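Local coordinates for uncharacterized egV family protein COG1307 (Ruminococcus gnavus, PDB 3JR7) that is a DegV-family protein of unestablished function that probably binds lipids, possibly fatty acids, at residues M20-I25 with K149-E154. Numbering follows the deposited sequence.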
HETATM    1  N   MSE A  20       5.463  17.292  18.824  1.00 47.66           N
HETATM    2  CA  MSE A  20       5.181  16.237  17.885  1.00 45.31           C
HETATM    3  C   MSE A  20       4.316  15.238  18.631  1.00 40.86           C
HETATM    4  O   MSE A  20       4.626  14.037  18.711  1.00 41.28           O
HETATM    5  CB  MSE A  20       6.449  15.565  17.443  1.00 46.68           C
HETATM    6  CG  MSE A  20       7.442  16.500  16.850  1.00 52.11           C
HETATM    7 SE   MSE A  20       9.101  15.479  16.614  1.00 65.19          SE
HETATM    8  CE  MSE A  20       8.346  13.707  16.058  1.00 62.82           C
ATOM      9  N   SER A  21       3.207  15.708  19.154  1.00 35.02           N
ATOM     10  CA  SER A  21       2.271  14.781  19.799  1.00 30.98           C
ATOM     11  C   SER A  21       1.364  14.172  18.737  1.00 27.44           C
ATOM     12  O   SER A  21       0.218  14.527  18.635  1.00 25.69           O
ATOM     13  CB  SER A  21       1.475  15.512  20.867  1.00 29.78           C
ATOM     14  OG  SER A  21       0.721  14.599  21.650  1.00 28.26           O
ATOM     15  N   TYR A  22       1.910  13.282  17.919  1.00 25.80           N
ATOM     16  CA  TYR A  22       1.111  12.578  16.908  1.00 23.62           C
ATOM     17  C   TYR A  22       1.578  11.147  16.716  1.00 22.99           C
ATOM     18  O   TYR A  22       2.709  10.834  16.996  1.00 21.27           O
ATOM     19  CB  TYR A  22       1.158  13.332  15.579  1.00 23.95           C
ATOM     20  CG  TYR A  22       2.436  13.214  14.772  1.00 22.77           C
ATOM     21  CD1 TYR A  22       2.556  12.281  13.773  1.00 26.32           C
ATOM     22  CD2 TYR A  22       3.478  14.079  14.963  1.00 23.47           C
ATOM     23  CE1 TYR A  22       3.692  12.196  13.003  1.00 26.68           C
ATOM     24  CE2 TYR A  22       4.649  13.991  14.210  1.00 25.82           C
ATOM     25  CZ  TYR A  22       4.740  13.054  13.222  1.00 28.28           C
ATOM     26  OH  TYR A  22       5.904  12.920  12.438  1.00 28.19           O
ATOM     27  N   LYS A  23       0.698  10.285  16.222  1.00 22.16           N
ATOM     28  CA  LYS A  23       1.094   8.953  15.804  1.00 21.95           C
ATOM     29  C   LYS A  23       0.460   8.660  14.430  1.00 20.19           C
ATOM     30  O   LYS A  23      -0.676   9.076  14.181  1.00 19.72           O
ATOM     31  CB  LYS A  23       0.691   7.932  16.857  1.00 22.49           C
ATOM     32  CG  LYS A  23       1.269   6.571  16.641  1.00 25.44           C
ATOM     33  CD  LYS A  23       1.102   5.650  17.877  1.00 30.06           C
ATOM     34  CE  LYS A  23      -0.356   5.185  18.127  1.00 31.20           C
ATOM     35  NZ  LYS A  23      -0.547   4.106  19.282  1.00 29.92           N
ATOM     36  N   VAL A  24       1.191   7.952  13.577  1.00 19.06           N
ATOM     37  CA  VAL A  24       0.699   7.464  12.273  1.00 19.37           C
ATOM     38  C   VAL A  24       0.560   5.965  12.294  1.00 19.88           C
ATOM     39  O   VAL A  24       1.569   5.226  12.372  1.00 20.38           O
ATOM     40  CB  VAL A  24       1.610   7.837  11.088  1.00 19.71           C
ATOM     41  CG1 VAL A  24       0.905   7.481   9.741  1.00 19.95           C
ATOM     42  CG2 VAL A  24       1.995   9.347  11.133  1.00 20.72           C
ATOM     43  N   ILE A  25      -0.686   5.515  12.274  1.00 18.83           N
ATOM     44  CA  ILE A  25      -1.020   4.106  12.272  1.00 20.04           C
ATOM     45  C   ILE A  25      -1.283   3.691  10.814  1.00 19.62           C
ATOM     46  O   ILE A  25      -2.042   4.331  10.119  1.00 20.43           O
ATOM     47  CB  ILE A  25      -2.299   3.850  13.075  1.00 20.09           C
ATOM     48  CG1 ILE A  25      -2.120   4.335  14.545  1.00 23.33           C
ATOM     49  CG2 ILE A  25      -2.702   2.368  13.000  1.00 19.98           C
ATOM     50  CD1 ILE A  25      -3.406   4.461  15.269  1.00 25.85           C
ATOM     51  N   LYS A 149       3.926  11.546   3.917  1.00 20.57           N
ATOM     52  CA  LYS A 149       3.345  12.862   3.738  1.00 20.48           C
ATOM     53  C   LYS A 149       2.768  13.430   5.050  1.00 20.05           C
ATOM     54  O   LYS A 149       2.921  14.610   5.327  1.00 19.11           O
ATOM     55  CB  LYS A 149       2.257  12.804   2.637  1.00 20.94           C
ATOM     56  CG  LYS A 149       1.643  14.150   2.218  1.00 22.02           C
ATOM     57  CD  LYS A 149       2.710  15.189   1.763  1.00 23.89           C
ATOM     58  CE  LYS A 149       3.209  14.961   0.381  1.00 26.43           C
ATOM     59  NZ  LYS A 149       4.119  16.077  -0.152  1.00 28.08           N
ATOM     60  N   VAL A 150       2.101  12.589   5.842  1.00 20.01           N
ATOM     61  CA  VAL A 150       1.632  13.010   7.162  1.00 20.77           C
ATOM     62  C   VAL A 150       2.808  13.571   7.959  1.00 21.23           C
ATOM     63  O   VAL A 150       2.742  14.678   8.499  1.00 22.27           O
ATOM     64  CB  VAL A 150       0.941  11.849   7.957  1.00 20.20           C
ATOM     65  CG1 VAL A 150       0.681  12.314   9.428  1.00 19.24           C
ATOM     66  CG2 VAL A 150      -0.310  11.368   7.232  1.00 20.24           C
ATOM     67  N   GLN A 151       3.893  12.823   8.010  1.00 21.89           N
ATOM     68  CA  GLN A 151       5.075  13.245   8.779  1.00 23.32           C
ATOM     69  C   GLN A 151       5.657  14.538   8.222  1.00 23.51           C
ATOM     70  O   GLN A 151       6.090  15.398   8.968  1.00 22.52           O
ATOM     71  CB  GLN A 151       6.130  12.132   8.730  1.00 23.83           C
ATOM     72  CG  GLN A 151       7.517  12.447   9.412  1.00 25.35           C
ATOM     73  CD  GLN A 151       8.540  11.318   9.174  1.00 26.21           C
ATOM     74  OE1 GLN A 151       8.717  10.857   8.069  1.00 29.12           O
ATOM     75  NE2 GLN A 151       9.146  10.854  10.208  1.00 29.81           N
ATOM     76  N   GLN A 152       5.680  14.663   6.899  1.00 24.45           N
ATOM     77  CA  GLN A 152       6.202  15.877   6.266  1.00 25.01           C
ATOM     78  C   GLN A 152       5.357  17.087   6.675  1.00 24.27           C
ATOM     79  O   GLN A 152       5.897  18.107   7.125  1.00 23.36           O
ATOM     80  CB  GLN A 152       6.259  15.710   4.737  1.00 25.69           C
ATOM     81  CG  GLN A 152       6.808  16.946   3.984  1.00 27.69           C
ATOM     82  CD  GLN A 152       6.545  16.894   2.469  1.00 30.59           C
ATOM     83  OE1 GLN A 152       6.001  15.924   1.935  1.00 34.14           O
ATOM     84  NE2 GLN A 152       6.910  17.951   1.787  1.00 33.14           N
ATOM     85  N   CYS A 153       4.038  16.957   6.594  1.00 23.67           N
ATOM     86  CA  CYS A 153       3.123  18.026   7.036  1.00 24.47           C
ATOM     87  C   CYS A 153       3.301  18.384   8.511  1.00 24.98           C
ATOM     88  O   CYS A 153       3.350  19.574   8.882  1.00 25.38           O
ATOM     89  CB  CYS A 153       1.701  17.610   6.795  1.00 24.12           C
ATOM     90  SG  CYS A 153       1.344  17.441   5.036  1.00 27.51           S
ATOM     91  N   GLU A 154       3.391  17.362   9.352  1.00 25.22           N
ATOM     92  CA  GLU A 154       3.627  17.574  10.799  1.00 25.49           C
ATOM     93  C   GLU A 154       4.941  18.338  11.023  1.00 26.78           C
ATOM     94  O   GLU A 154       4.969  19.297  11.777  1.00 25.49           O
ATOM     95  CB  GLU A 154       3.628  16.265  11.573  1.00 25.09           C
ATOM     96  CG  GLU A 154       2.205  15.734  11.964  1.00 23.19           C
ATOM     97  CD  GLU A 154       1.558  16.486  13.136  1.00 24.61           C
ATOM     98  OE1 GLU A 154       2.281  17.212  13.853  1.00 24.18           O
ATOM     99  OE2 GLU A 154       0.316  16.355  13.351  1.00 23.60           O
TER
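Tyr22 holds its ring carbon CG between the backbone N and the carbonyl carbon (chi1 75°), which stands the ring up against the helix, while Glu154 sends CG away from its carbonyl carbon and bends at chi2 (-76°), which lays its CG and carboxylate over one face of that ring. Glu154 CG sits almost directly above the ring centroid, 3.6 Å away, in a CH-pi contact. The carboxylate follows the ring rather than cutting across it: the two planes are 15° apart and stacked, with Glu154 OE1 3.5 Å from Tyr22 CD2. Its other oxygen, OE2, forms a salt bridge with Arg98 and is hydrogen-bonded to the hydroxyl of Tyr100, two residues of the adjacent parallel strand 98-103; two partners on the sheet thus hold the acid, and the arginine probably offsets its negative charge inside this buried contact. At the far end of the ring, Tyr22 OH lies 3.5 Å from Gln151 CG. This is helix-on-sheet packing in the N-terminal alpha/beta domain of the DegV fold: helix 141-155 lies over strand 22-27, running nearly antiparallel to it, with 9.6 Å between the axes of the short segments. Further along the strand, Val24 and Val150 meet tip to tip, CG2 of the former 3.7 Å from CG1 of the latter, and Val24 CG2 also lies at the edge of the Tyr22 ring, in its plane. Val150 additionally touches Tyr100 and, on helix 160-173, Val167, while Val24 packs on Phe42 of strand 42-51.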